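Local coordinates for protein N-alpha-acetyltransferase 30 (Saccharomyces cerevisiae, PDB 6YGA) that catalyses, as the catalytic subunit of the NatC complex, transfer of an acetyl group from acetyl-CoA to the N-terminal methionine of proteins such as the L-A virus GAG protein, at residues Y38-W43 / C64-M69; L46-V51 / I104-R109. All coordinates share one frame; numbering follows the deposited sequence.

Contact 1: Y38-W43 / C64-M69; sequences YFLNQW and CIVCKM. With EDO (1,2-ethanediol), chain J.
Trp43 and Lys68 meet because their first torsions send both side chains the same way: in Trp43 CG stands anti to the carbonyl carbon (chi1 -60°), while in Lys68 CG sits between the backbone N and the carbonyl carbon (chi1 83°). The two lie side by side, and Lys68 CB rests 3.6 Å from the centroid of the six-membered ring of Trp43, a CH-pi contact 12° off the ring normal. This is a worked example of how a GNAT acetyltransferase fold seats a helix on its central sheet: residues 38-43, at the C-terminal part of helix 33-40 and beyond, pack on strand 61-72, on the side that also carries helix 13-26. The indole is held from both sides, with Lys68 CB and Met69 N over one face and Gln42 CB over the other.

Phe39 takes the next place along the strand. Its CB meets Val66 CG1 at 3.5 Å, its ring edge faces Cys67 O in plane, and CE1 reaches Lys68 CB. Leu40 CD1 touches the same Val66 methyl, the two side chains crossing at about a right angle, and Ile23 of helix 13-26 also touches Val66, so that a small buried apolar cluster forms. Farther along its chain Lys68 passes Tyr38, with Lys68 CD 3.3 Å from Tyr38 OH; its ammonium group continues to a salt bridge with Asp70. Tyr38 also packs on Thr52 of the N-alpha-acetyltransferase 35 chain, which places this part of the helix beside the partner subunit. Between the two backbones a water lies 2.8 Å from Trp43 O and 2.6 Å from Cys67 O, placed to donate to either, though it has more acceptors in reach than protons.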
loop_
_atom_site.group_PDB
_atom_site.type_symbol
_atom_site.label_atom_id
_atom_site.label_comp_id
_atom_site.label_asym_id
_atom_site.label_seq_id
_atom_site.Cartn_x
_atom_site.Cartn_y
_atom_site.Cartn_z
ATOM N N TYR A 38 11.585 25.582 1.301
ATOM C CA TYR A 38 12.470 24.487 0.918
ATOM C C TYR A 38 12.628 24.413 -0.595
ATOM O O TYR A 38 13.727 24.158 -1.103
ATOM C CB TYR A 38 11.928 23.167 1.471
ATOM C CG TYR A 38 12.420 21.927 0.755
ATOM C CD1 TYR A 38 13.692 21.423 0.990
ATOM C CD2 TYR A 38 11.602 21.250 -0.142
ATOM C CE1 TYR A 38 14.141 20.287 0.344
ATOM C CE2 TYR A 38 12.041 20.114 -0.793
ATOM C CZ TYR A 38 13.310 19.637 -0.546
ATOM O OH TYR A 38 13.745 18.505 -1.194
ATOM N N PHE A 39 11.541 24.641 -1.334
ATOM C CA PHE A 39 11.602 24.619 -2.790
ATOM C C PHE A 39 12.202 25.906 -3.349
ATOM O O PHE A 39 13.179 25.867 -4.104
ATOM C CB PHE A 39 10.203 24.400 -3.373
ATOM C CG PHE A 39 9.780 22.956 -3.441
ATOM C CD1 PHE A 39 10.185 22.154 -4.496
ATOM C CD2 PHE A 39 8.957 22.407 -2.467
ATOM C CE1 PHE A 39 9.794 20.830 -4.572
ATOM C CE2 PHE A 39 8.561 21.081 -2.537
ATOM C CZ PHE A 39 8.982 20.292 -3.592
ATOM N N LEU A 40 11.633 27.056 -2.984
ATOM C CA LEU A 40 11.902 28.287 -3.720
ATOM C C LEU A 40 13.256 28.898 -3.385
ATOM O O LEU A 40 13.878 29.521 -4.251
ATOM C CB LEU A 40 10.788 29.305 -3.463
ATOM C CG LEU A 40 9.555 29.246 -4.373
ATOM C CD1 LEU A 40 8.830 27.905 -4.300
ATOM C CD2 LEU A 40 8.605 30.389 -4.041
ATOM N N ASN A 41 13.726 28.745 -2.149
ATOM C CA ASN A 41 15.019 29.312 -1.791
ATOM C C ASN A 41 16.180 28.480 -2.320
ATOM O O ASN A 41 17.218 29.039 -2.692
ATOM C CB ASN A 41 15.117 29.470 -0.274
ATOM C CG ASN A 41 14.355 30.678 0.227
ATOM O OD1 ASN A 41 13.149 30.802 0.003
ATOM N ND2 ASN A 41 15.053 31.578 0.906
ATOM N N GLN A 42 16.021 27.161 -2.389
ATOM C CA GLN A 42 17.102 26.295 -2.838
ATOM C C GLN A 42 17.070 26.031 -4.340
ATOM O O GLN A 42 18.131 25.850 -4.951
ATOM C CB GLN A 42 17.061 24.978 -2.063
ATOM C CG GLN A 42 17.199 25.180 -0.557
ATOM C CD GLN A 42 17.261 23.881 0.218
ATOM O OE1 GLN A 42 16.389 23.020 0.086
ATOM N NE2 GLN A 42 18.294 23.736 1.039
ATOM N N TRP A 43 15.888 26.015 -4.957
ATOM C CA TRP A 43 15.747 25.908 -6.409
ATOM C C TRP A 43 14.870 27.049 -6.913
ATOM O O TRP A 43 13.755 26.818 -7.402
ATOM C CB TRP A 43 15.152 24.563 -6.819
ATOM C CG TRP A 43 15.968 23.381 -6.410
ATOM C CD1 TRP A 43 16.983 22.799 -7.114
ATOM C CD2 TRP A 43 15.828 22.624 -5.204
ATOM N NE1 TRP A 43 17.488 21.730 -6.415
ATOM C CE2 TRP A 43 16.796 21.601 -5.240
ATOM C CE3 TRP A 43 14.982 22.714 -4.095
ATOM C CZ2 TRP A 43 16.941 20.676 -4.212
ATOM C CZ3 TRP A 43 15.126 21.794 -3.075
ATOM C CH2 TRP A 43 16.099 20.788 -3.141
ATOM N N CYS A 64 1.089 28.373 -11.578
ATOM C CA CYS A 64 2.485 28.216 -11.203
ATOM C C CYS A 64 2.843 26.741 -11.139
ATOM O O CYS A 64 1.979 25.871 -10.998
ATOM C CB CYS A 64 2.782 28.885 -9.859
ATOM S SG CYS A 64 1.994 28.074 -8.457
ATOM N N ILE A 65 4.143 26.478 -11.228
ATOM C CA ILE A 65 4.690 25.138 -11.066
ATOM C C ILE A 65 5.947 25.254 -10.214
ATOM O O ILE A 65 6.735 26.191 -10.376
ATOM C CB ILE A 65 4.965 24.472 -12.434
ATOM C CG1 ILE A 65 5.411 23.021 -12.260
ATOM C CG2 ILE A 65 5.981 25.270 -13.252
ATOM C CD1 ILE A 65 5.507 22.270 -13.574
ATOM N N VAL A 66 6.111 24.325 -9.277
ATOM C CA VAL A 66 7.211 24.348 -8.319
ATOM C C VAL A 66 7.968 23.034 -8.447
ATOM O O VAL A 66 7.369 21.956 -8.335
ATOM C CB VAL A 66 6.707 24.556 -6.884
ATOM C CG1 VAL A 66 7.876 24.690 -5.936
ATOM C CG2 VAL A 66 5.815 25.783 -6.804
ATOM N N CYS A 67 9.276 23.119 -8.679
ATOM C CA CYS A 67 10.086 21.946 -8.972
ATOM C C CYS A 67 11.379 21.968 -8.168
ATOM O O CYS A 67 11.827 23.014 -7.693
ATOM C CB CYS A 67 10.412 21.855 -10.470
ATOM S SG CYS A 67 8.948 21.879 -11.524
ATOM N N LYS A 68 11.971 20.784 -8.025
ATOM C CA LYS A 68 13.290 20.614 -7.433
ATOM C C LYS A 68 14.051 19.581 -8.252
ATOM O O LYS A 68 13.481 18.876 -9.090
ATOM C CB LYS A 68 13.206 20.166 -5.968
ATOM C CG LYS A 68 13.003 18.668 -5.808
ATOM C CD LYS A 68 12.877 18.252 -4.354
ATOM C CE LYS A 68 13.021 16.742 -4.201
ATOM N NZ LYS A 68 14.399 16.281 -4.537
HETATM N N MSE A 69 15.354 19.496 -8.010
HETATM C CA MSE A 69 16.159 18.425 -8.585
HETATM C C MSE A 69 17.273 18.015 -7.631
HETATM O O MSE A 69 17.865 18.845 -6.944
HETATM C CB MSE A 69 16.739 18.836 -9.940
HETATM C CG MSE A 69 17.727 19.981 -9.894
HETATM SE SE MSE A 69 18.145 20.634 -11.681
HETATM C CE MSE A 69 19.501 19.336 -12.199
HETATM C C1 EDO J . 21.315 19.233 -8.907
HETATM O O1 EDO J . 21.053 18.995 -7.519
HETATM C C2 EDO J . 22.767 19.656 -9.106
HETATM O O2 EDO J . 23.650 18.603 -8.698
HETATM O O HOH W 1 11.380 25.462 -7.076
#

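Contact 2: L46-V51 / I104-R109; sequences LTYIAV and IDKMQR
Leu46 and Lys106 mark the closest approach of the two backbones, their CA atoms 7.2 Å apart, and the separation widens from there as strand 47-52 runs away from the last turns of helix 95-109. The helix keeps its regular bonding here, with Gln108 N donating to Ile104 O and Arg109 N to Asp105 O, whereas no hydrogen bond joins the two segments. Contact is made chiefly by the side chains of Leu46 and Tyr48. Leu46, with CG anti to the carbonyl carbon (chi1 -59°), reaches across with CD2, which touches Lys106 CG at 3.7 Å and Met107 CG at 3.9 Å; it meets the lysine chain at about a right angle and the selenomethionine more obliquely.

Two residues along, Tyr48 extends its ring toward the helix and sets its hydroxyl against the aliphatic part of Lys106, OH to CB 3.6 Å. Again the side chains meet at about a right angle. In the GNAT fold helix 95-109 follows strand 76-86 and lies against the face of the sheet opposite helices 13-26 and 33-40; Leu99 and Ile102, earlier on the same helix, pack on Tyr48 as well, while Met107 reaches Cys67 on the neighbouring strand 61-72.

Lys106 thus lends its methylenes to the contact, and a bend at chi2 (61°) turns the rest of the chain away, toward a salt bridge between NZ and Glu110. Arg109, exposed to solvent, folds back over one helical turn to Asp105: NE donates to OD1 at 2.6 Å with an angle of 161°, the acceptor lying in the guanidinium plane. A second, weak bond from Arg109 NH2 reaches that oxygen at 3.0 Å.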
loop_
_atom_site.group_PDB
_atom_site.type_symbol
_atom_site.label_atom_id
_atom_site.label_comp_id
_atom_site.label_asym_id
_atom_site.label_seq_id
_atom_site.Cartn_x
_atom_site.Cartn_y
_atom_site.Cartn_z
ATOM N N LEU A 46 13.719 26.837 -10.656
ATOM C CA LEU A 46 12.847 25.741 -11.054
ATOM C C LEU A 46 11.386 25.999 -10.695
ATOM O O LEU A 46 10.588 25.059 -10.638
ATOM C CB LEU A 46 13.335 24.434 -10.427
ATOM C CG LEU A 46 14.759 24.014 -10.800
ATOM C CD1 LEU A 46 15.100 22.655 -10.196
ATOM C CD2 LEU A 46 14.939 23.997 -12.312
ATOM N N THR A 47 11.022 27.255 -10.452
ATOM C CA THR A 47 9.642 27.644 -10.195
ATOM C C THR A 47 9.232 28.694 -11.216
ATOM O O THR A 47 9.939 29.689 -11.408
ATOM C CB THR A 47 9.467 28.183 -8.772
ATOM O OG1 THR A 47 9.719 27.134 -7.832
ATOM C CG2 THR A 47 8.054 28.700 -8.566
ATOM N N TYR A 48 8.096 28.468 -11.873
ATOM C CA TYR A 48 7.600 29.355 -12.912
ATOM C C TYR A 48 6.178 29.784 -12.588
ATOM O O TYR A 48 5.431 29.059 -11.927
ATOM C CB TYR A 48 7.635 28.682 -14.292
ATOM C CG TYR A 48 9.018 28.613 -14.888
ATOM C CD1 TYR A 48 9.896 27.596 -14.537
ATOM C CD2 TYR A 48 9.451 29.570 -15.795
ATOM C CE1 TYR A 48 11.169 27.532 -15.075
ATOM C CE2 TYR A 48 10.721 29.516 -16.341
ATOM C CZ TYR A 48 11.577 28.496 -15.978
ATOM O OH TYR A 48 12.841 28.444 -16.522
ATOM N N ILE A 49 5.812 30.973 -13.065
ATOM C CA ILE A 49 4.468 31.504 -12.895
ATOM C C ILE A 49 3.897 31.847 -14.265
ATOM O O ILE A 49 4.623 32.057 -15.240
ATOM C CB ILE A 49 4.436 32.742 -11.974
ATOM C CG1 ILE A 49 5.473 33.774 -12.428
ATOM C CG2 ILE A 49 4.654 32.336 -10.527
ATOM C CD1 ILE A 49 5.447 35.064 -11.638
ATOM N N ALA A 50 2.571 31.893 -14.326
ATOM C CA ALA A 50 1.843 32.360 -15.496
ATOM C C ALA A 50 1.029 33.576 -15.085
ATOM O O ALA A 50 0.354 33.548 -14.052
ATOM C CB ALA A 50 0.927 31.268 -16.059
ATOM N N VAL A 51 1.110 34.645 -15.878
ATOM C CA VAL A 51 0.358 35.868 -15.627
ATOM C C VAL A 51 -0.408 36.232 -16.892
ATOM O O VAL A 51 0.032 35.943 -18.009
ATOM C CB VAL A 51 1.269 37.039 -15.179
ATOM C CG1 VAL A 51 2.015 36.686 -13.894
ATOM C CG2 VAL A 51 2.247 37.438 -16.284
ATOM N N ILE A 104 10.007 21.411 -17.496
ATOM C CA ILE A 104 10.790 20.267 -17.949
ATOM C C ILE A 104 11.906 20.723 -18.880
ATOM O O ILE A 104 13.025 20.198 -18.838
ATOM C CB ILE A 104 9.878 19.221 -18.617
ATOM C CG1 ILE A 104 8.882 18.658 -17.602
ATOM C CG2 ILE A 104 10.704 18.093 -19.227
ATOM C CD1 ILE A 104 7.979 17.581 -18.172
ATOM N N ASP A 105 11.620 21.714 -19.728
ATOM C CA ASP A 105 12.652 22.259 -20.605
ATOM C C ASP A 105 13.801 22.850 -19.796
ATOM O O ASP A 105 14.972 22.688 -20.159
ATOM C CB ASP A 105 12.039 23.303 -21.539
ATOM C CG ASP A 105 13.033 23.851 -22.546
ATOM O OD1 ASP A 105 13.875 24.688 -22.160
ATOM O OD2 ASP A 105 12.975 23.441 -23.725
ATOM N N LYS A 106 13.485 23.523 -18.687
ATOM C CA LYS A 106 14.525 24.078 -17.826
ATOM C C LYS A 106 15.342 22.971 -17.172
ATOM O O LYS A 106 16.576 23.038 -17.124
ATOM C CB LYS A 106 13.894 24.983 -16.768
ATOM C CG LYS A 106 14.863 25.512 -15.718
ATOM C CD LYS A 106 15.965 26.352 -16.346
ATOM C CE LYS A 106 16.884 26.946 -15.286
ATOM N NZ LYS A 106 17.997 27.722 -15.895
HETATM N N MSE A 107 14.670 21.942 -16.663
HETATM C CA MSE A 107 15.346 20.849 -15.976
HETATM C C MSE A 107 16.172 20.006 -16.950
HETATM O O MSE A 107 17.241 19.516 -16.591
HETATM C CB MSE A 107 14.328 19.984 -15.219
HETATM C CG MSE A 107 13.669 20.720 -14.049
HETATM SE SE MSE A 107 12.582 19.597 -12.875
HETATM C CE MSE A 107 10.919 19.572 -13.892
ATOM N N GLN A 108 15.694 19.859 -18.189
ATOM C CA GLN A 108 16.498 19.179 -19.201
ATOM C C GLN A 108 17.757 19.974 -19.524
ATOM O O GLN A 108 18.846 19.400 -19.650
ATOM C CB GLN A 108 15.678 18.942 -20.468
ATOM C CG GLN A 108 16.470 18.279 -21.581
ATOM C CD GLN A 108 15.595 17.827 -22.728
ATOM O OE1 GLN A 108 14.793 18.598 -23.254
ATOM N NE2 GLN A 108 15.737 16.566 -23.117
ATOM N N ARG A 109 17.628 21.295 -19.661
ATOM C CA ARG A 109 18.800 22.133 -19.882
ATOM C C ARG A 109 19.718 22.141 -18.670
ATOM O O ARG A 109 20.909 22.436 -18.811
ATOM C CB ARG A 109 18.376 23.560 -20.248
ATOM C CG ARG A 109 17.868 23.699 -21.681
ATOM C CD ARG A 109 17.526 25.142 -22.058
ATOM N NE ARG A 109 16.223 25.560 -21.547
ATOM C CZ ARG A 109 16.045 26.471 -20.595
ATOM N NH1 ARG A 109 17.090 27.076 -20.047
ATOM N NH2 ARG A 109 14.820 26.782 -20.197
#

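Overall arrangement
Contacts 1 and 2 are centred 10 Å apart and show how one sheet supports helices on its two faces. They use neighbouring strands of that sheet: 61-72 carries contact 1 and 47-52 carries contact 2, joined by a probable hydrogen bond from Ile65 N to Tyr48 O at 3.0 Å. Both are largely buried, but contact 1 is about twice as extensive, 396 against 190 Å². It packs aromatic rings against aliphatic groups, including a CH-pi contact, with a water between backbones, whereas contact 2 sets a leucine and a tyrosine against aliphatic chains, beside an ion pair internal to the helix. Along the sequence their segments alternate, so that the two contacts interlock.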